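Local coordinates for protein seryl-tRNA synthetase, cytoplasmic (Candida albicans, PDB 3QO8) that catalyses the attachment of serine to its cognate tRNA in two steps, first activating the amino acid with ATP to form seryl-adenylate, at residues Y183-S197 and L425-P439. Residues are numbered along the deposited sequence; the frame is centred on the assembly and turned at random.
Sequences YGVFLNQALINYGLS and LVIPEVLRKYIPGEP. With SSA (5'-O-(N-(L-seryl)-sulfamoyl)adenosine), chain D.
Tyr434 lays one face of its ring along helix 183-200, over the backbone of Tyr194, with Tyr194 CA 3.6 Å from Tyr434 CZ. Tyr194 CB makes a CH-pi contact with the same face, while Asn193 CB approaches obliquely. Over the opposite face lies Lys433 CG. The side chain of Tyr194 leaves the helix with CG anti to the backbone N (chi1 174°), which presents one ring face to Val430 CG2, 3.7 Å from Tyr194 CE2; Phe326 lies against this ring, and Ser329 OG is hydrogen-bonded to its hydroxyl. The rings of Tyr194 and Tyr434 meet obliquely, their planes 49° apart. Leu431 CD2 rests against Ala190 CB, Leu191 CD2 and Tyr194 CB. The small Ala190 lets the loop come close, its CB lying 3.8 Å from Tyr434 CB. Ile435 CG2 meets the edge of the Tyr183 ring, whereas CD1 packs on Leu187 CD2; Leu187 CD1 meets Leu425 CD2 tip to tip. Pro436 CD sits over the centre of the Phe186 ring, 3.8 Å from the centroid. Beyond it, Pro439 CG touches Tyr183 CE2.

The contact joins a dimer-interface helix, consistent with class II motif 1 as it leads into strand 205-208, to the end of strand 424-426 and the loop and turns after it. Gln189 and Asn193 exchange amide hydrogen bonds with Asn193 and Gln189 of the second subunit. Waters link Tyr183 OH to Pro436 O, Phe186 O and Asn193 ND2 to Tyr434 O, and Ser197 OG to Tyr434 OH.

Segment 425-439 also lines the site of a second seryl-sulfamoyl adenosine, apart from the catalytic pocket. Glu429 N donates to adenine N3 over 3.2 Å. Nearby, Arg432 grips Ile427 O side-on through NE and NH2, tying the turn together beside the base.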
ATOM      1  N   TYR A 183      -4.396  19.996   5.395  1.00 16.67           N
ATOM      2  CA  TYR A 183      -3.415  20.422   4.403  1.00 18.21           C
ATOM      3  C   TYR A 183      -2.221  19.480   4.279  1.00 17.50           C
ATOM      4  O   TYR A 183      -1.468  19.556   3.305  1.00 16.93           O
ATOM      5  CB  TYR A 183      -2.965  21.872   4.641  1.00 18.04           C
ATOM      6  CG  TYR A 183      -4.033  22.871   4.275  1.00 21.51           C
ATOM      7  CD1 TYR A 183      -4.741  23.555   5.257  1.00 24.83           C
ATOM      8  CD2 TYR A 183      -4.358  23.109   2.947  1.00 22.54           C
ATOM      9  CE1 TYR A 183      -5.736  24.465   4.919  1.00 30.10           C
ATOM     10  CE2 TYR A 183      -5.353  24.005   2.599  1.00 24.02           C
ATOM     11  CZ  TYR A 183      -6.032  24.682   3.588  1.00 34.41           C
ATOM     12  OH  TYR A 183      -7.012  25.577   3.242  1.00 37.74           O
ATOM     13  N   GLY A 184      -2.036  18.613   5.268  1.00 15.33           N
ATOM     14  CA  GLY A 184      -1.061  17.548   5.153  1.00 17.06           C
ATOM     15  C   GLY A 184      -1.407  16.661   3.971  1.00 21.96           C
ATOM     16  O   GLY A 184      -0.533  16.306   3.183  1.00 15.07           O
ATOM     17  N   VAL A 185      -2.688  16.309   3.844  1.00 17.88           N
ATOM     18  CA  VAL A 185      -3.155  15.500   2.719  1.00 17.55           C
ATOM     19  C   VAL A 185      -3.021  16.296   1.429  1.00 18.98           C
ATOM     20  O   VAL A 185      -2.514  15.782   0.442  1.00 13.93           O
ATOM     21  CB  VAL A 185      -4.630  15.061   2.879  1.00 14.46           C
ATOM     22  CG1 VAL A 185      -5.074  14.204   1.657  1.00 12.28           C
ATOM     23  CG2 VAL A 185      -4.846  14.286   4.201  1.00 11.21           C
ATOM     24  N   PHE A 186      -3.470  17.553   1.440  1.00 15.87           N
ATOM     25  CA  PHE A 186      -3.461  18.376   0.223  1.00 18.49           C
ATOM     26  C   PHE A 186      -2.040  18.630  -0.305  1.00 19.40           C
ATOM     27  O   PHE A 186      -1.800  18.629  -1.516  1.00 15.58           O
ATOM     28  CB  PHE A 186      -4.177  19.707   0.453  1.00 19.72           C
ATOM     29  CG  PHE A 186      -5.683  19.591   0.549  1.00 21.63           C
ATOM     30  CD1 PHE A 186      -6.378  18.684  -0.228  1.00 24.62           C
ATOM     31  CD2 PHE A 186      -6.398  20.408   1.417  1.00 25.10           C
ATOM     32  CE1 PHE A 186      -7.767  18.590  -0.155  1.00 24.12           C
ATOM     33  CE2 PHE A 186      -7.796  20.319   1.500  1.00 26.77           C
ATOM     34  CZ  PHE A 186      -8.472  19.409   0.720  1.00 21.84           C
ATOM     35  N   LEU A 187      -1.092  18.838   0.602  1.00 17.08           N
ATOM     36  CA  LEU A 187       0.290  19.055   0.178  1.00 16.34           C
ATOM     37  C   LEU A 187       0.889  17.788  -0.422  1.00 14.98           C
ATOM     38  O   LEU A 187       1.640  17.850  -1.387  1.00 16.30           O
ATOM     39  CB  LEU A 187       1.161  19.517   1.352  1.00 19.19           C
ATOM     40  CG  LEU A 187       1.054  21.007   1.690  1.00 24.51           C
ATOM     41  CD1 LEU A 187       1.585  21.289   3.086  1.00 20.70           C
ATOM     42  CD2 LEU A 187       1.769  21.843   0.634  1.00 22.92           C
ATOM     43  N   ASN A 188       0.599  16.646   0.188  1.00 12.32           N
ATOM     44  CA  ASN A 188       1.087  15.383  -0.343  1.00 13.65           C
ATOM     45  C   ASN A 188       0.559  15.140  -1.760  1.00 13.50           C
ATOM     46  O   ASN A 188       1.324  14.831  -2.670  1.00 15.41           O
ATOM     47  CB  ASN A 188       0.725  14.230   0.588  1.00 12.53           C
ATOM     48  CG  ASN A 188       1.634  13.036   0.402  1.00 18.01           C
ATOM     49  OD1 ASN A 188       2.856  13.130   0.580  1.00 18.24           O
ATOM     50  ND2 ASN A 188       1.049  11.900   0.086  1.00 17.00           N
ATOM     51  N   GLN A 189      -0.750  15.319  -1.947  1.00 16.60           N
ATOM     52  CA  GLN A 189      -1.354  15.192  -3.272  1.00 14.86           C
ATOM     53  C   GLN A 189      -0.796  16.220  -4.256  1.00 11.56           C
ATOM     54  O   GLN A 189      -0.572  15.910  -5.429  1.00 14.35           O
ATOM     55  CB  GLN A 189      -2.882  15.299  -3.177  1.00 11.05           C
ATOM     56  CG  GLN A 189      -3.536  14.053  -2.569  1.00 12.39           C
ATOM     57  CD  GLN A 189      -3.281  12.811  -3.399  1.00 11.74           C
ATOM     58  OE1 GLN A 189      -2.778  11.803  -2.906  1.00 13.66           O
ATOM     59  NE2 GLN A 189      -3.634  12.877  -4.668  1.00 10.59           N
ATOM     60  N   ALA A 190      -0.580  17.446  -3.776  1.00 14.55           N
ATOM     61  CA  ALA A 190      -0.008  18.491  -4.607  1.00 17.23           C
ATOM     62  C   ALA A 190       1.335  18.035  -5.165  1.00 12.34           C
ATOM     63  O   ALA A 190       1.592  18.168  -6.355  1.00 17.42           O
ATOM     64  CB  ALA A 190       0.150  19.826  -3.804  1.00 12.37           C
ATOM     65  N   LEU A 191       2.201  17.512  -4.302  1.00 11.46           N
ATOM     66  CA  LEU A 191       3.517  17.053  -4.765  1.00 12.80           C
ATOM     67  C   LEU A 191       3.419  15.887  -5.749  1.00 14.75           C
ATOM     68  O   LEU A 191       4.140  15.837  -6.744  1.00 15.80           O
ATOM     69  CB  LEU A 191       4.413  16.667  -3.589  1.00 16.38           C
ATOM     70  CG  LEU A 191       5.000  17.903  -2.895  1.00 20.25           C
ATOM     71  CD1 LEU A 191       5.518  17.534  -1.537  1.00 13.17           C
ATOM     72  CD2 LEU A 191       6.105  18.505  -3.772  1.00 16.14           C
ATOM     73  N   ILE A 192       2.519  14.950  -5.472  1.00 12.79           N
ATOM     74  CA  ILE A 192       2.324  13.831  -6.380  1.00 12.03           C
ATOM     75  C   ILE A 192       1.893  14.331  -7.772  1.00 17.01           C
ATOM     76  O   ILE A 192       2.458  13.936  -8.796  1.00 14.54           O
ATOM     77  CB  ILE A 192       1.262  12.865  -5.829  1.00 17.69           C
ATOM     78  CG1 ILE A 192       1.797  12.135  -4.590  1.00 14.32           C
ATOM     79  CG2 ILE A 192       0.849  11.875  -6.901  1.00 12.75           C
ATOM     80  CD1 ILE A 192       0.702  11.473  -3.744  1.00 13.89           C
ATOM     81  N   ASN A 193       0.897  15.209  -7.809  1.00 13.75           N
ATOM     82  CA  ASN A 193       0.373  15.698  -9.092  1.00 16.87           C
ATOM     83  C   ASN A 193       1.280  16.686  -9.816  1.00 15.86           C
ATOM     84  O   ASN A 193       1.412  16.658 -11.051  1.00 16.42           O
ATOM     85  CB  ASN A 193      -1.029  16.278  -8.905  1.00 12.22           C
ATOM     86  CG  ASN A 193      -2.036  15.202  -8.576  1.00 23.49           C
ATOM     87  OD1 ASN A 193      -2.094  14.181  -9.249  1.00 27.09           O
ATOM     88  ND2 ASN A 193      -2.814  15.413  -7.534  1.00 27.02           N
ATOM     89  N   TYR A 194       1.917  17.555  -9.050  1.00 14.07           N
ATOM     90  CA  TYR A 194       2.909  18.450  -9.647  1.00 14.51           C
ATOM     91  C   TYR A 194       4.050  17.627 -10.253  1.00 13.17           C
ATOM     92  O   TYR A 194       4.439  17.836 -11.407  1.00 17.78           O
ATOM     93  CB  TYR A 194       3.421  19.484  -8.633  1.00 16.90           C
ATOM     94  CG  TYR A 194       4.546  20.338  -9.184  1.00 16.88           C
ATOM     95  CD1 TYR A 194       4.443  20.917 -10.449  1.00 17.93           C
ATOM     96  CD2 TYR A 194       5.722  20.524  -8.462  1.00 17.58           C
ATOM     97  CE1 TYR A 194       5.469  21.682 -10.971  1.00 22.56           C
ATOM     98  CE2 TYR A 194       6.758  21.293  -8.974  1.00 20.79           C
ATOM     99  CZ  TYR A 194       6.620  21.871 -10.229  1.00 21.85           C
ATOM    100  OH  TYR A 194       7.638  22.634 -10.751  1.00 19.48           O
ATOM    101  N   GLY A 195       4.549  16.662  -9.489  1.00 14.63           N
ATOM    102  CA  GLY A 195       5.606  15.781  -9.959  1.00 17.44           C
ATOM    103  C   GLY A 195       5.259  15.037 -11.239  1.00 15.78           C
ATOM    104  O   GLY A 195       6.089  14.949 -12.155  1.00 16.78           O
ATOM    105  N   LEU A 196       4.045  14.483 -11.310  1.00 17.74           N
ATOM    106  CA  LEU A 196       3.598  13.798 -12.528  1.00 13.97           C
ATOM    107  C   LEU A 196       3.498  14.767 -13.699  1.00 14.52           C
ATOM    108  O   LEU A 196       3.921  14.463 -14.815  1.00 19.35           O
ATOM    109  CB  LEU A 196       2.240  13.114 -12.307  1.00 13.28           C
ATOM    110  CG  LEU A 196       2.277  11.880 -11.410  1.00 15.53           C
ATOM    111  CD1 LEU A 196       0.862  11.375 -11.088  1.00 16.20           C
ATOM    112  CD2 LEU A 196       3.093  10.779 -12.086  1.00 19.12           C
ATOM    113  N   SER A 197       2.933  15.942 -13.439  1.00 16.28           N
ATOM    114  CA  SER A 197       2.738  16.937 -14.491  1.00 17.83           C
ATOM    115  C   SER A 197       4.087  17.425 -14.986  1.00 19.06           C
ATOM    116  O   SER A 197       4.314  17.567 -16.200  1.00 19.65           O
ATOM    117  CB  SER A 197       1.921  18.118 -13.965  1.00 22.83           C
ATOM    118  OG  SER A 197       1.707  19.076 -14.982  1.00 27.29           O
ATOM    119  N   LEU A 425       2.426  28.824   7.556  1.00 23.54           N
ATOM    120  CA  LEU A 425       3.198  28.273   6.439  1.00 21.25           C
ATOM    121  C   LEU A 425       2.825  28.931   5.116  1.00 24.68           C
ATOM    122  O   LEU A 425       1.661  28.926   4.719  1.00 24.23           O
ATOM    123  CB  LEU A 425       2.924  26.767   6.300  1.00 21.39           C
ATOM    124  CG  LEU A 425       3.752  26.104   5.194  1.00 21.45           C
ATOM    125  CD1 LEU A 425       5.174  25.906   5.706  1.00 19.85           C
ATOM    126  CD2 LEU A 425       3.137  24.776   4.732  1.00 17.52           C
ATOM    127  N   VAL A 426       3.812  29.485   4.427  1.00 17.33           N
ATOM    128  CA  VAL A 426       3.596  29.957   3.063  1.00 23.45           C
ATOM    129  C   VAL A 426       3.528  28.732   2.120  1.00 18.60           C
ATOM    130  O   VAL A 426       4.326  27.816   2.230  1.00 20.29           O
ATOM    131  CB  VAL A 426       4.731  30.923   2.632  1.00 21.18           C
ATOM    132  CG1 VAL A 426       4.682  31.189   1.128  1.00 24.03           C
ATOM    133  CG2 VAL A 426       4.649  32.230   3.417  1.00 23.53           C
ATOM    134  N   ILE A 427       2.558  28.701   1.213  1.00 19.79           N
ATOM    135  CA  ILE A 427       2.455  27.591   0.265  1.00 20.87           C
ATOM    136  C   ILE A 427       3.347  27.872  -0.948  1.00 19.64           C
ATOM    137  O   ILE A 427       3.222  28.924  -1.579  1.00 23.16           O
ATOM    138  CB  ILE A 427       0.991  27.389  -0.207  1.00 19.04           C
ATOM    139  CG1 ILE A 427       0.059  27.106   0.986  1.00 18.06           C
ATOM    140  CG2 ILE A 427       0.902  26.288  -1.262  1.00 23.71           C
ATOM    141  CD1 ILE A 427       0.341  25.830   1.749  1.00 16.26           C
ATOM    142  N   PRO A 428       4.257  26.944  -1.280  1.00 20.18           N
ATOM    143  CA  PRO A 428       5.108  27.188  -2.452  1.00 23.27           C
ATOM    144  C   PRO A 428       4.260  27.532  -3.686  1.00 28.05           C
ATOM    145  O   PRO A 428       3.276  26.857  -3.964  1.00 22.87           O
ATOM    146  CB  PRO A 428       5.828  25.853  -2.642  1.00 21.33           C
ATOM    147  CG  PRO A 428       5.931  25.298  -1.220  1.00 20.00           C
ATOM    148  CD  PRO A 428       4.650  25.727  -0.539  1.00 21.31           C
ATOM    149  N   GLU A 429       4.638  28.570  -4.419  1.00 24.78           N
ATOM    150  CA  GLU A 429       3.804  29.038  -5.528  1.00 26.07           C
ATOM    151  C   GLU A 429       3.394  27.947  -6.524  1.00 21.56           C
ATOM    152  O   GLU A 429       2.230  27.869  -6.883  1.00 22.99           O
ATOM    153  CB  GLU A 429       4.447  30.226  -6.251  1.00 31.68           C
ATOM    154  CG  GLU A 429       3.458  31.079  -7.039  1.00 38.11           C
ATOM    155  CD  GLU A 429       3.041  30.446  -8.356  1.00 53.45           C
ATOM    156  OE1 GLU A 429       3.806  29.611  -8.891  1.00 49.44           O
ATOM    157  OE2 GLU A 429       1.944  30.787  -8.858  1.00 61.44           O
ATOM    158  N   VAL A 430       4.330  27.107  -6.963  1.00 21.81           N
ATOM    159  CA  VAL A 430       4.012  26.079  -7.959  1.00 24.53           C
ATOM    160  C   VAL A 430       3.006  25.039  -7.479  1.00 29.51           C
ATOM    161  O   VAL A 430       2.412  24.359  -8.302  1.00 22.19           O
ATOM    162  CB  VAL A 430       5.264  25.318  -8.462  1.00 29.49           C
ATOM    163  CG1 VAL A 430       6.282  26.284  -9.039  1.00 40.41           C
ATOM    164  CG2 VAL A 430       5.875  24.484  -7.339  1.00 23.98           C
ATOM    165  N   LEU A 431       2.814  24.905  -6.165  1.00 19.15           N
ATOM    166  CA  LEU A 431       1.893  23.886  -5.647  1.00 17.50           C
ATOM    167  C   LEU A 431       0.474  24.420  -5.486  1.00 18.43           C
ATOM    168  O   LEU A 431      -0.475  23.649  -5.374  1.00 20.86           O
ATOM    169  CB  LEU A 431       2.382  23.336  -4.295  1.00 19.35           C
ATOM    170  CG  LEU A 431       3.707  22.571  -4.303  1.00 14.77           C
ATOM    171  CD1 LEU A 431       4.059  22.081  -2.906  1.00 14.62           C
ATOM    172  CD2 LEU A 431       3.646  21.391  -5.289  1.00 14.97           C
ATOM    173  N   ARG A 432       0.336  25.744  -5.462  1.00 17.37           N
ATOM    174  CA  ARG A 432      -0.947  26.372  -5.141  1.00 19.66           C
ATOM    175  C   ARG A 432      -2.111  25.899  -5.998  1.00 22.42           C
ATOM    176  O   ARG A 432      -3.215  25.694  -5.494  1.00 26.21           O
ATOM    177  CB  ARG A 432      -0.826  27.902  -5.197  1.00 18.18           C
ATOM    178  CG  ARG A 432      -0.026  28.447  -4.021  1.00 26.79           C
ATOM    179  CD  ARG A 432       0.362  29.925  -4.179  1.00 26.81           C
ATOM    180  NE  ARG A 432       1.391  30.269  -3.199  1.00 30.29           N
ATOM    181  CZ  ARG A 432       1.914  31.481  -3.051  1.00 39.29           C
ATOM    182  NH1 ARG A 432       1.507  32.476  -3.829  1.00 34.31           N
ATOM    183  NH2 ARG A 432       2.850  31.693  -2.125  1.00 36.09           N
ATOM    184  N   LYS A 433      -1.860  25.705  -7.287  1.00 24.72           N
ATOM    185  CA  LYS A 433      -2.936  25.353  -8.200  1.00 30.99           C
ATOM    186  C   LYS A 433      -3.428  23.931  -7.943  1.00 32.63           C
ATOM    187  O   LYS A 433      -4.498  23.560  -8.417  1.00 25.05           O
ATOM    188  CB  LYS A 433      -2.505  25.521  -9.661  1.00 35.68           C
ATOM    189  CG  LYS A 433      -1.536  24.452 -10.155  1.00 39.28           C
ATOM    190  CD  LYS A 433      -1.159  24.657 -11.614  1.00 46.00           C
ATOM    191  CE  LYS A 433      -1.576  23.469 -12.472  1.00 60.81           C
ATOM    192  NZ  LYS A 433      -3.061  23.280 -12.546  1.00 67.81           N
ATOM    193  N   TYR A 434      -2.656  23.147  -7.187  1.00 20.89           N
ATOM    194  CA  TYR A 434      -3.013  21.748  -6.924  1.00 21.20           C
ATOM    195  C   TYR A 434      -3.795  21.583  -5.623  1.00 22.80           C
ATOM    196  O   TYR A 434      -4.176  20.477  -5.254  1.00 25.08           O
ATOM    197  CB  TYR A 434      -1.763  20.848  -6.907  1.00 15.76           C
ATOM    198  CG  TYR A 434      -1.039  20.800  -8.231  1.00 19.64           C
ATOM    199  CD1 TYR A 434      -1.437  19.909  -9.227  1.00 21.85           C
ATOM    200  CD2 TYR A 434       0.018  21.652  -8.499  1.00 22.11           C
ATOM    201  CE1 TYR A 434      -0.789  19.864 -10.453  1.00 25.49           C
ATOM    202  CE2 TYR A 434       0.677  21.617  -9.727  1.00 21.92           C
ATOM    203  CZ  TYR A 434       0.266  20.718 -10.693  1.00 25.68           C
ATOM    204  OH  TYR A 434       0.909  20.668 -11.900  1.00 23.16           O
ATOM    205  N   ILE A 435      -4.037  22.695  -4.941  1.00 20.64           N
ATOM    206  CA  ILE A 435      -4.682  22.678  -3.636  1.00 18.94           C
ATOM    207  C   ILE A 435      -5.996  23.453  -3.711  1.00 20.98           C
ATOM    208  O   ILE A 435      -6.033  24.572  -4.227  1.00 23.67           O
ATOM    209  CB  ILE A 435      -3.759  23.304  -2.575  1.00 20.51           C
ATOM    210  CG1 ILE A 435      -2.471  22.470  -2.442  1.00 15.59           C
ATOM    211  CG2 ILE A 435      -4.487  23.454  -1.230  1.00 17.43           C
ATOM    212  CD1 ILE A 435      -1.391  23.158  -1.557  1.00 22.21           C
ATOM    213  N   PRO A 436      -7.083  22.856  -3.208  1.00 24.04           N
ATOM    214  CA  PRO A 436      -8.385  23.539  -3.233  1.00 26.54           C
ATOM    215  C   PRO A 436      -8.297  24.915  -2.572  1.00 28.79           C
ATOM    216  O   PRO A 436      -7.781  25.041  -1.466  1.00 27.22           O
ATOM    217  CB  PRO A 436      -9.281  22.611  -2.408  1.00 29.11           C
ATOM    218  CG  PRO A 436      -8.646  21.252  -2.548  1.00 32.74           C
ATOM    219  CD  PRO A 436      -7.159  21.529  -2.573  1.00 26.20           C
ATOM    220  N   GLY A 437      -8.798  25.936  -3.253  1.00 28.56           N
ATOM    221  CA  GLY A 437      -8.730  27.289  -2.747  1.00 32.42           C
ATOM    222  C   GLY A 437      -7.452  28.000  -3.147  1.00 34.33           C
ATOM    223  O   GLY A 437      -7.315  29.204  -2.936  1.00 33.30           O
ATOM    224  N   GLU A 438      -6.519  27.258  -3.733  1.00 28.75           N
ATOM    225  CA  GLU A 438      -5.210  27.802  -4.082  1.00 27.21           C
ATOM    226  C   GLU A 438      -4.710  28.772  -3.004  1.00 29.41           C
ATOM    227  O   GLU A 438      -4.404  29.926  -3.287  1.00 27.42           O
ATOM    228  CB  GLU A 438      -5.265  28.500  -5.444  1.00 30.50           C
ATOM    229  CG  GLU A 438      -5.837  27.620  -6.549  1.00 39.90           C
ATOM    230  CD  GLU A 438      -5.766  28.261  -7.924  1.00 52.77           C
ATOM    231  OE1 GLU A 438      -5.244  29.389  -8.034  1.00 61.77           O
ATOM    232  OE2 GLU A 438      -6.231  27.630  -8.894  1.00 58.44           O
ATOM    233  N   PRO A 439      -4.618  28.298  -1.754  1.00 28.10           N
ATOM    234  CA  PRO A 439      -4.142  29.187  -0.690  1.00 27.41           C
ATOM    235  C   PRO A 439      -2.693  29.615  -0.927  1.00 25.80           C
ATOM    236  O   PRO A 439      -1.905  28.841  -1.457  1.00 27.84           O
ATOM    237  CB  PRO A 439      -4.235  28.311   0.564  1.00 27.57           C
ATOM    238  CG  PRO A 439      -4.137  26.899   0.054  1.00 25.56           C
ATOM    239  CD  PRO A 439      -4.858  26.925  -1.277  1.00 26.34           C
TER
HETATM  240  N10 SSA D 488      13.179  33.460 -10.003  0.77 64.92           N
HETATM  241  CA  SSA D 488      11.918  33.687  -9.323  0.77 65.25           C
HETATM  242  CB  SSA D 488      10.809  32.974 -10.091  0.77 68.72           C
HETATM  243  OG  SSA D 488       9.561  33.115  -9.402  0.77 71.14           O
HETATM  244  C9  SSA D 488      12.000  33.157  -7.917  0.77 58.24           C
HETATM  245  O9  SSA D 488      11.062  33.288  -7.148  0.77 49.31           O
HETATM  246  N8  SSA D 488      13.132  32.543  -7.577  0.77 62.68           N
HETATM  247  S1  SSA D 488      13.277  31.782  -6.170  0.77 54.75           S
HETATM  248  O1S SSA D 488      14.457  30.964  -6.204  0.77 49.50           O
HETATM  249  O2S SSA D 488      13.366  32.744  -5.103  0.77 56.22           O
HETATM  250  O5' SSA D 488      12.029  30.908  -5.945  0.77 52.38           O
HETATM  251  C5' SSA D 488      11.902  29.618  -6.540  0.77 45.07           C
HETATM  252  C4' SSA D 488      10.432  29.214  -6.479  0.77 43.40           C
HETATM  253  O4' SSA D 488      10.049  28.864  -5.146  0.77 37.35           O
HETATM  254  C3' SSA D 488       9.521  30.359  -6.890  0.77 48.71           C
HETATM  255  O3' SSA D 488       9.135  30.239  -8.263  0.77 55.91           O
HETATM  256  C2' SSA D 488       8.311  30.232  -5.992  0.77 45.38           C
HETATM  257  O2' SSA D 488       7.294  29.479  -6.648  0.77 54.04           O
HETATM  258  C1' SSA D 488       8.795  29.450  -4.787  0.77 38.12           C
HETATM  259  N9  SSA D 488       8.952  30.418  -3.676  0.77 41.81           N
HETATM  260  C8  SSA D 488      10.102  30.927  -3.197  0.77 33.99           C
HETATM  261  N7  SSA D 488       9.804  31.787  -2.193  0.77 41.07           N
HETATM  262  C5  SSA D 488       8.460  31.812  -2.053  0.77 38.71           C
HETATM  263  C6  SSA D 488       7.591  32.487  -1.205  0.77 40.62           C
HETATM  264  N6  SSA D 488       8.056  33.346  -0.259  0.77 43.44           N
HETATM  265  N1  SSA D 488       6.261  32.281  -1.338  0.77 39.64           N
HETATM  266  C2  SSA D 488       5.777  31.436  -2.259  0.77 36.86           C
HETATM  267  N3  SSA D 488       6.593  30.771  -3.086  0.77 34.55           N
HETATM  268  C4  SSA D 488       7.933  30.949  -3.000  0.77 38.25           C
HETATM  269  O   HOH W   1      -7.909  26.490   0.875  1.00 50.38           O
HETATM  270  O   HOH W   2      -3.990  18.895  -3.070  1.00 21.22           O
HETATM  271  O   HOH W   3      -3.586  17.910  -6.287  1.00 40.80           O
HETATM  272  O   HOH W   4      -0.759  20.581 -14.397  1.00 46.07           O